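Local coordinates for gentamicin resistance protein (Enterococcus gallinarum, PDB 6CTZ) that probably inactivates gentamicin, kanamycin and related aminoglycosides by transferring a phosphate from a guanine nucleotide to the antibiotic's 2''-hydroxyl, at residues Y167-Y181 / T253-V267. The protein carries 2 engineered substitutions. Numbering follows the deposited sequence.
Sequences YLTLRFQSYMTHPVY and TLIRKVSLFVTFDQV. Engineered in segment 253-267: L254 (natural residue His). With KAN (kanamycin a), chain E.
R171 is the side chain to follow, since it runs from helix 162-176 into a hole formed by R256, S259, L260 and T263 on helix 251-276. Its CB and CG start beside the T263 methyl, and CG also lies over one face of the Y167 ring. Bent at chi2 (-71°) and again at chi3 (-80°), the chain takes CD past L260 CD2 and turns its guanidinium along the neighbouring helix. L260 CD2 sits over the centre of one face, close to CZ and also near NE and NH1. NE and NH2 of R171 both donate to T263 OG1, each at 3.0 Å and nearly in the guanidinium plane, a side-on grip that should limit rotation of the group. NH2 goes on to S259 OG at 3.1 Å, tilted from the plane, and makes a weak bond to S259 O. NH1 reaches a water that in turn donates to S259 OG. D292 of helix 279-296 bonds both T263 OG1 and Y167 OH, and its carboxylate probably helps balance the arginine's charge.

The axes of 167-176 and 253-267 come within 10.0 Å in the helical C-terminal lobe of this kinase-like fold, and helix 251-276 also presents D265 and Q266 to kanamycin; Q266 NE2 donates to the sugar hydroxyl O7 at 2.9 Å.

Next to R171 along the helix, the contact turns aromatic. F172 and F264 form an offset stack, centroids 4.6 Å apart and planes at 16°, while F264 turns its edge, offset, toward the face of Y175. Y175 CE1 also meets F261 CE1 at 3.7 Å. On the short helix 179-182, Y181 fits among T253, R256, K257 and L260, and L260 CD1 makes a CH-pi contact over its ring face, 4.2 Å from the centroid. K257 lays CB and CG along Y181 CD1 and sends its ammonium NZ on to salt bridges with D222 and D224.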
loop_
_atom_site.group_PDB
_atom_site.type_symbol
_atom_site.label_atom_id
_atom_site.label_comp_id
_atom_site.label_asym_id
_atom_site.label_seq_id
_atom_site.Cartn_x
_atom_site.Cartn_y
_atom_site.Cartn_z
ATOM N N TYR A 167 -3.792 -19.316 -18.182
ATOM C CA TYR A 167 -3.156 -19.182 -16.874
ATOM C C TYR A 167 -3.945 -18.242 -15.969
ATOM O O TYR A 167 -4.225 -18.566 -14.811
ATOM C CB TYR A 167 -1.719 -18.685 -17.044
ATOM C CG TYR A 167 -1.064 -18.226 -15.764
ATOM C CD1 TYR A 167 -0.589 -19.145 -14.843
ATOM C CD2 TYR A 167 -0.922 -16.869 -15.474
ATOM C CE1 TYR A 167 0.014 -18.731 -13.661
ATOM C CE2 TYR A 167 -0.320 -16.446 -14.296
ATOM C CZ TYR A 167 0.148 -17.385 -13.394
ATOM O OH TYR A 167 0.744 -16.984 -12.224
ATOM N N LEU A 168 -4.322 -17.069 -16.481
ATOM C CA LEU A 168 -5.060 -16.129 -15.649
ATOM C C LEU A 168 -6.413 -16.687 -15.225
ATOM O O LEU A 168 -6.833 -16.497 -14.081
ATOM C CB LEU A 168 -5.214 -14.784 -16.356
ATOM C CG LEU A 168 -3.936 -13.956 -16.483
ATOM C CD1 LEU A 168 -4.254 -12.668 -17.206
ATOM C CD2 LEU A 168 -3.327 -13.664 -15.115
ATOM N N THR A 169 -7.129 -17.352 -16.134
ATOM C CA THR A 169 -8.402 -17.951 -15.750
ATOM C C THR A 169 -8.210 -18.987 -14.649
ATOM O O THR A 169 -9.009 -19.063 -13.705
ATOM C CB THR A 169 -9.063 -18.581 -16.973
ATOM O OG1 THR A 169 -9.309 -17.562 -17.949
ATOM C CG2 THR A 169 -10.375 -19.250 -16.586
ATOM N N LEU A 170 -7.146 -19.788 -14.753
ATOM C CA LEU A 170 -6.822 -20.763 -13.716
ATOM C C LEU A 170 -6.598 -20.079 -12.374
ATOM O O LEU A 170 -7.093 -20.541 -11.341
ATOM C CB LEU A 170 -5.568 -21.535 -14.122
ATOM C CG LEU A 170 -4.957 -22.449 -13.056
ATOM C CD1 LEU A 170 -5.899 -23.583 -12.667
ATOM C CD2 LEU A 170 -3.622 -22.985 -13.531
ATOM N N ARG A 171 -5.842 -18.977 -12.370
ATOM C CA ARG A 171 -5.548 -18.280 -11.122
ATOM C C ARG A 171 -6.813 -17.691 -10.510
ATOM O O ARG A 171 -7.046 -17.819 -9.304
ATOM C CB ARG A 171 -4.493 -17.198 -11.357
ATOM C CG ARG A 171 -3.173 -17.728 -11.904
ATOM C CD ARG A 171 -2.415 -18.516 -10.846
ATOM N NE ARG A 171 -1.705 -17.638 -9.909
ATOM C CZ ARG A 171 -0.958 -18.073 -8.897
ATOM N NH1 ARG A 171 -0.838 -19.378 -8.656
ATOM N NH2 ARG A 171 -0.339 -17.205 -8.108
ATOM N N PHE A 172 -7.644 -17.041 -11.326
ATOM C CA PHE A 172 -8.908 -16.518 -10.816
ATOM C C PHE A 172 -9.786 -17.640 -10.271
ATOM O O PHE A 172 -10.359 -17.519 -9.184
ATOM C CB PHE A 172 -9.640 -15.731 -11.902
ATOM C CG PHE A 172 -9.166 -14.312 -12.056
ATOM C CD1 PHE A 172 -9.481 -13.345 -11.112
ATOM C CD2 PHE A 172 -8.420 -13.940 -13.163
ATOM C CE1 PHE A 172 -9.052 -12.032 -11.270
ATOM C CE2 PHE A 172 -7.992 -12.631 -13.327
ATOM C CZ PHE A 172 -8.305 -11.678 -12.371
ATOM N N GLN A 173 -9.897 -18.746 -11.014
ATOM C CA GLN A 173 -10.738 -19.841 -10.544
ATOM C C GLN A 173 -10.165 -20.499 -9.294
ATOM O O GLN A 173 -10.923 -20.883 -8.395
ATOM C CB GLN A 173 -10.982 -20.856 -11.659
ATOM C CG GLN A 173 -11.871 -20.318 -12.772
ATOM C CD GLN A 173 -13.057 -19.531 -12.241
ATOM O OE1 GLN A 173 -13.088 -18.303 -12.321
ATOM N NE2 GLN A 173 -14.036 -20.237 -11.687
ATOM N N SER A 174 -8.839 -20.620 -9.201
ATOM C CA SER A 174 -8.243 -21.217 -8.008
ATOM C C SER A 174 -8.560 -20.399 -6.762
ATOM O O SER A 174 -8.793 -20.959 -5.682
ATOM C CB SER A 174 -6.735 -21.379 -8.194
ATOM O OG SER A 174 -6.455 -22.402 -9.135
ATOM N N TYR A 175 -8.580 -19.073 -6.889
ATOM C CA TYR A 175 -9.002 -18.250 -5.764
ATOM C C TYR A 175 -10.499 -18.401 -5.520
ATOM O O TYR A 175 -10.926 -18.735 -4.408
ATOM C CB TYR A 175 -8.638 -16.778 -5.997
ATOM C CG TYR A 175 -9.220 -15.868 -4.937
ATOM C CD1 TYR A 175 -8.603 -15.729 -3.699
ATOM C CD2 TYR A 175 -10.409 -15.187 -5.159
ATOM C CE1 TYR A 175 -9.144 -14.919 -2.717
ATOM C CE2 TYR A 175 -10.962 -14.385 -4.186
ATOM C CZ TYR A 175 -10.321 -14.243 -2.968
ATOM O OH TYR A 175 -10.867 -13.439 -1.992
ATOM N N MET A 176 -11.308 -18.179 -6.562
ATOM C CA MET A 176 -12.745 -18.009 -6.369
ATOM C C MET A 176 -13.430 -19.279 -5.877
ATOM O O MET A 176 -14.419 -19.192 -5.139
ATOM C CB MET A 176 -13.404 -17.510 -7.660
ATOM C CG MET A 176 -13.007 -16.085 -8.051
ATOM S SD MET A 176 -13.563 -14.779 -6.922
ATOM C CE MET A 176 -15.300 -15.167 -6.765
ATOM N N THR A 177 -12.933 -20.457 -6.259
ATOM C CA THR A 177 -13.624 -21.706 -5.950
ATOM C C THR A 177 -13.162 -22.370 -4.657
ATOM O O THR A 177 -13.648 -23.460 -4.338
ATOM C CB THR A 177 -13.496 -22.706 -7.108
ATOM O OG1 THR A 177 -12.124 -23.081 -7.273
ATOM C CG2 THR A 177 -14.023 -22.105 -8.399
ATOM N N HIS A 178 -12.259 -21.756 -3.898
ATOM C CA HIS A 178 -11.743 -22.372 -2.674
ATOM C C HIS A 178 -12.104 -21.541 -1.452
ATOM O O HIS A 178 -11.495 -20.476 -1.231
ATOM C CB HIS A 178 -10.228 -22.551 -2.748
ATOM C CG HIS A 178 -9.796 -23.663 -3.645
ATOM N ND1 HIS A 178 -9.479 -23.466 -4.971
ATOM C CD2 HIS A 178 -9.637 -24.989 -3.414
ATOM C CE1 HIS A 178 -9.133 -24.618 -5.516
ATOM N NE2 HIS A 178 -9.222 -25.558 -4.593
ATOM N N PRO A 179 -13.061 -21.985 -0.631
ATOM C CA PRO A 179 -13.373 -21.247 0.606
ATOM C C PRO A 179 -12.177 -21.050 1.514
ATOM O O PRO A 179 -12.160 -20.093 2.301
ATOM C CB PRO A 179 -14.450 -22.116 1.271
ATOM C CG PRO A 179 -15.089 -22.835 0.137
ATOM C CD PRO A 179 -13.989 -23.106 -0.855
ATOM N N VAL A 180 -11.170 -21.922 1.428
ATOM C CA VAL A 180 -9.964 -21.730 2.227
ATOM C C VAL A 180 -9.318 -20.383 1.919
ATOM O O VAL A 180 -8.642 -19.801 2.777
ATOM C CB VAL A 180 -8.998 -22.922 2.055
ATOM C CG1 VAL A 180 -8.388 -22.934 0.662
ATOM C CG2 VAL A 180 -7.919 -22.904 3.128
ATOM N N TYR A 181 -9.537 -19.850 0.716
ATOM C CA TYR A 181 -9.022 -18.536 0.340
ATOM C C TYR A 181 -10.057 -17.432 0.476
ATOM O O TYR A 181 -9.705 -16.316 0.851
ATOM C CB TYR A 181 -8.513 -18.535 -1.108
ATOM C CG TYR A 181 -7.463 -19.569 -1.399
ATOM C CD1 TYR A 181 -6.463 -19.862 -0.476
ATOM C CD2 TYR A 181 -7.480 -20.267 -2.598
ATOM C CE1 TYR A 181 -5.500 -20.828 -0.748
ATOM C CE2 TYR A 181 -6.530 -21.228 -2.877
ATOM C CZ TYR A 181 -5.545 -21.506 -1.947
ATOM O OH TYR A 181 -4.594 -22.460 -2.218
ATOM N N THR A 253 0.031 -23.045 2.274
ATOM C CA THR A 253 -1.272 -22.624 1.772
ATOM C C THR A 253 -1.398 -21.104 1.787
ATOM O O THR A 253 -1.897 -20.507 0.824
ATOM C CB THR A 253 -2.382 -23.268 2.601
ATOM O OG1 THR A 253 -2.273 -24.692 2.504
ATOM C CG2 THR A 253 -3.753 -22.833 2.109
ATOM N N LEU A 254 -0.935 -20.458 2.862
ATOM C CA LEU A 254 -1.040 -19.007 2.949
ATOM C C LEU A 254 -0.204 -18.327 1.870
ATOM O O LEU A 254 -0.642 -17.336 1.268
ATOM C CB LEU A 254 -0.645 -18.532 4.351
ATOM C CG LEU A 254 -0.716 -17.021 4.591
ATOM C CD1 LEU A 254 -2.090 -16.429 4.286
ATOM C CD2 LEU A 254 -0.319 -16.731 6.025
ATOM N N ILE A 255 1.002 -18.844 1.599
ATOM C CA ILE A 255 1.821 -18.270 0.534
ATOM C C ILE A 255 1.135 -18.429 -0.816
ATOM O O ILE A 255 1.159 -17.519 -1.652
ATOM C CB ILE A 255 3.241 -18.869 0.545
ATOM C CG1 ILE A 255 4.060 -18.296 1.702
ATOM C CG2 ILE A 255 3.941 -18.671 -0.800
ATOM C CD1 ILE A 255 4.483 -16.829 1.517
ATOM N N ARG A 256 0.511 -19.588 -1.055
ATOM C CA ARG A 256 -0.257 -19.757 -2.287
ATOM C C ARG A 256 -1.360 -18.708 -2.391
ATOM O O ARG A 256 -1.522 -18.061 -3.434
ATOM C CB ARG A 256 -0.834 -21.170 -2.375
ATOM C CG ARG A 256 -1.768 -21.343 -3.566
ATOM C CD ARG A 256 -1.074 -21.100 -4.904
ATOM N NE ARG A 256 0.092 -21.961 -5.094
ATOM C CZ ARG A 256 0.050 -23.187 -5.602
ATOM N NH1 ARG A 256 -1.104 -23.719 -5.990
ATOM N NH2 ARG A 256 1.174 -23.877 -5.723
ATOM N N LYS A 257 -2.113 -18.509 -1.307
ATOM C CA LYS A 257 -3.155 -17.487 -1.310
ATOM C C LYS A 257 -2.587 -16.111 -1.643
ATOM O O LYS A 257 -3.125 -15.391 -2.492
ATOM C CB LYS A 257 -3.831 -17.446 0.055
ATOM C CG LYS A 257 -4.981 -16.464 0.127
ATOM C CD LYS A 257 -5.585 -16.407 1.515
ATOM C CE LYS A 257 -6.635 -15.319 1.612
ATOM N NZ LYS A 257 -7.230 -15.238 2.974
ATOM N N VAL A 258 -1.497 -15.728 -0.971
ATOM C CA VAL A 258 -0.923 -14.412 -1.235
ATOM C C VAL A 258 -0.385 -14.335 -2.662
ATOM O O VAL A 258 -0.473 -13.286 -3.311
ATOM C CB VAL A 258 0.141 -14.065 -0.177
ATOM C CG1 VAL A 258 0.743 -12.688 -0.461
ATOM C CG2 VAL A 258 -0.475 -14.057 1.196
ATOM N N SER A 259 0.150 -15.444 -3.188
ATOM C CA SER A 259 0.648 -15.428 -4.556
ATOM C C SER A 259 -0.484 -15.201 -5.549
ATOM O O SER A 259 -0.269 -14.598 -6.607
ATOM C CB SER A 259 1.405 -16.724 -4.861
ATOM O OG SER A 259 0.521 -17.788 -5.174
ATOM N N LEU A 260 -1.693 -15.684 -5.232
ATOM C CA LEU A 260 -2.853 -15.371 -6.060
ATOM C C LEU A 260 -3.136 -13.869 -6.040
ATOM O O LEU A 260 -3.361 -13.257 -7.090
ATOM C CB LEU A 260 -4.066 -16.185 -5.605
ATOM C CG LEU A 260 -3.957 -17.689 -5.905
ATOM C CD1 LEU A 260 -4.930 -18.493 -5.033
ATOM C CD2 LEU A 260 -4.179 -18.000 -7.375
ATOM N N PHE A 261 -3.103 -13.250 -4.850
ATOM C CA PHE A 261 -3.213 -11.794 -4.777
ATOM C C PHE A 261 -2.140 -11.116 -5.621
ATOM O O PHE A 261 -2.396 -10.074 -6.229
ATOM C CB PHE A 261 -3.082 -11.306 -3.329
ATOM C CG PHE A 261 -4.212 -11.715 -2.415
ATOM C CD1 PHE A 261 -5.465 -12.028 -2.909
ATOM C CD2 PHE A 261 -4.007 -11.765 -1.044
ATOM C CE1 PHE A 261 -6.491 -12.394 -2.048
ATOM C CE2 PHE A 261 -5.017 -12.127 -0.188
ATOM C CZ PHE A 261 -6.265 -12.442 -0.688
ATOM N N VAL A 262 -0.918 -11.663 -5.639
ATOM C CA VAL A 262 0.141 -11.067 -6.455
ATOM C C VAL A 262 -0.223 -11.123 -7.933
ATOM O O VAL A 262 -0.018 -10.150 -8.668
ATOM C CB VAL A 262 1.511 -11.713 -6.166
ATOM C CG1 VAL A 262 2.553 -11.229 -7.164
ATOM C CG2 VAL A 262 1.969 -11.393 -4.755
ATOM N N THR A 263 -0.745 -12.268 -8.400
ATOM C CA THR A 263 -1.228 -12.348 -9.779
ATOM C C THR A 263 -2.262 -11.262 -10.052
ATOM O O THR A 263 -2.191 -10.558 -11.065
ATOM C CB THR A 263 -1.837 -13.727 -10.062
ATOM O OG1 THR A 263 -0.856 -14.753 -9.846
ATOM C CG2 THR A 263 -2.362 -13.799 -11.518
ATOM N N PHE A 264 -3.235 -11.117 -9.153
ATOM C CA PHE A 264 -4.285 -10.132 -9.378
ATOM C C PHE A 264 -3.721 -8.718 -9.354
ATOM O O PHE A 264 -4.197 -7.850 -10.097
ATOM C CB PHE A 264 -5.404 -10.310 -8.349
ATOM C CG PHE A 264 -5.955 -11.717 -8.291
ATOM C CD1 PHE A 264 -5.937 -12.539 -9.414
ATOM C CD2 PHE A 264 -6.471 -12.220 -7.109
ATOM C CE1 PHE A 264 -6.431 -13.838 -9.353
ATOM C CE2 PHE A 264 -6.954 -13.518 -7.039
ATOM C CZ PHE A 264 -6.942 -14.322 -8.164
ATOM N N ASP A 265 -2.691 -8.478 -8.538
ATOM C CA ASP A 265 -2.024 -7.180 -8.555
ATOM C C ASP A 265 -1.392 -6.893 -9.914
ATOM O O ASP A 265 -1.463 -5.761 -10.408
ATOM C CB ASP A 265 -0.973 -7.104 -7.449
ATOM C CG ASP A 265 -0.257 -5.771 -7.432
ATOM O OD1 ASP A 265 -0.924 -4.740 -7.218
ATOM O OD2 ASP A 265 0.973 -5.745 -7.645
ATOM N N GLN A 266 -0.790 -7.893 -10.546
ATOM C CA GLN A 266 -0.194 -7.705 -11.850
ATOM C C GLN A 266 -1.276 -7.348 -12.872
ATOM O O GLN A 266 -1.063 -6.504 -13.675
ATOM C CB GLN A 266 0.645 -8.895 -12.271
ATOM C CG GLN A 266 1.807 -9.246 -11.381
ATOM C CD GLN A 266 2.709 -8.080 -11.025
ATOM O OE1 GLN A 266 2.266 -7.085 -10.567
ATOM N NE2 GLN A 266 3.928 -8.225 -11.206
ATOM N N VAL A 267 -2.436 -7.967 -12.807
ATOM C CA VAL A 267 -3.556 -7.643 -13.679
ATOM C C VAL A 267 -3.980 -6.213 -13.423
ATOM O O VAL A 267 -4.187 -5.475 -14.345
ATOM C CB VAL A 267 -4.753 -8.574 -13.383
ATOM C CG1 VAL A 267 -6.039 -8.087 -13.980
ATOM C CG2 VAL A 267 -4.434 -9.940 -13.855
HETATM C C1 KAN E . 3.855 -2.523 -9.539
HETATM C C2 KAN E . 3.906 -3.865 -10.271
HETATM C C3 KAN E . 5.296 -4.453 -10.152
HETATM C C4 KAN E . 6.267 -3.452 -10.758
HETATM C C5 KAN E . 6.179 -2.103 -10.050
HETATM C C6 KAN E . 7.083 -1.063 -10.704
HETATM C C7 KAN E . 2.704 -0.943 -4.614
HETATM C C8 KAN E . 2.144 -0.351 -5.905
HETATM C C9 KAN E . 2.365 -1.324 -7.068
HETATM C C10 KAN E . 3.840 -1.696 -7.225
HETATM C C11 KAN E . 4.401 -2.225 -5.903
HETATM C C12 KAN E . 4.192 -1.229 -4.769
HETATM C C13 KAN E . 0.106 0.833 -6.493
HETATM C C14 KAN E . -0.955 1.590 -5.710
HETATM C C15 KAN E . -1.992 0.587 -5.194
HETATM C C16 KAN E . -2.568 -0.201 -6.364
HETATM C C17 KAN E . -1.444 -0.839 -7.157
HETATM C C18 KAN E . -2.013 -1.513 -8.395
HETATM N N1 KAN E . 6.900 0.199 -10.010
HETATM N N2 KAN E . 5.824 -2.530 -6.016
HETATM N N3 KAN E . 2.464 -0.016 -3.509
HETATM N N4 KAN E . -3.073 1.233 -4.458
HETATM O O5 KAN E . 4.841 -1.592 -9.996
HETATM O O6 KAN E . 2.948 -4.750 -9.682
HETATM O O7 KAN E . 5.385 -5.700 -10.849
HETATM O O8 KAN E . 7.595 -3.967 -10.642
HETATM O O9 KAN E . 4.004 -2.781 -8.140
HETATM O O10 KAN E . 1.927 -0.703 -8.288
HETATM O O11 KAN E . 0.749 -0.127 -5.656
HETATM O O12 KAN E . -0.524 0.154 -7.576
HETATM O O13 KAN E . -0.305 2.304 -4.655
HETATM O O14 KAN E . -3.444 -1.251 -5.919
HETATM O O15 KAN E . -0.947 -2.118 -9.134
HETATM O O HOH W 1 1.436 -19.914 -7.067
HETATM O O HOH W 2 -8.873 -17.342 3.944
#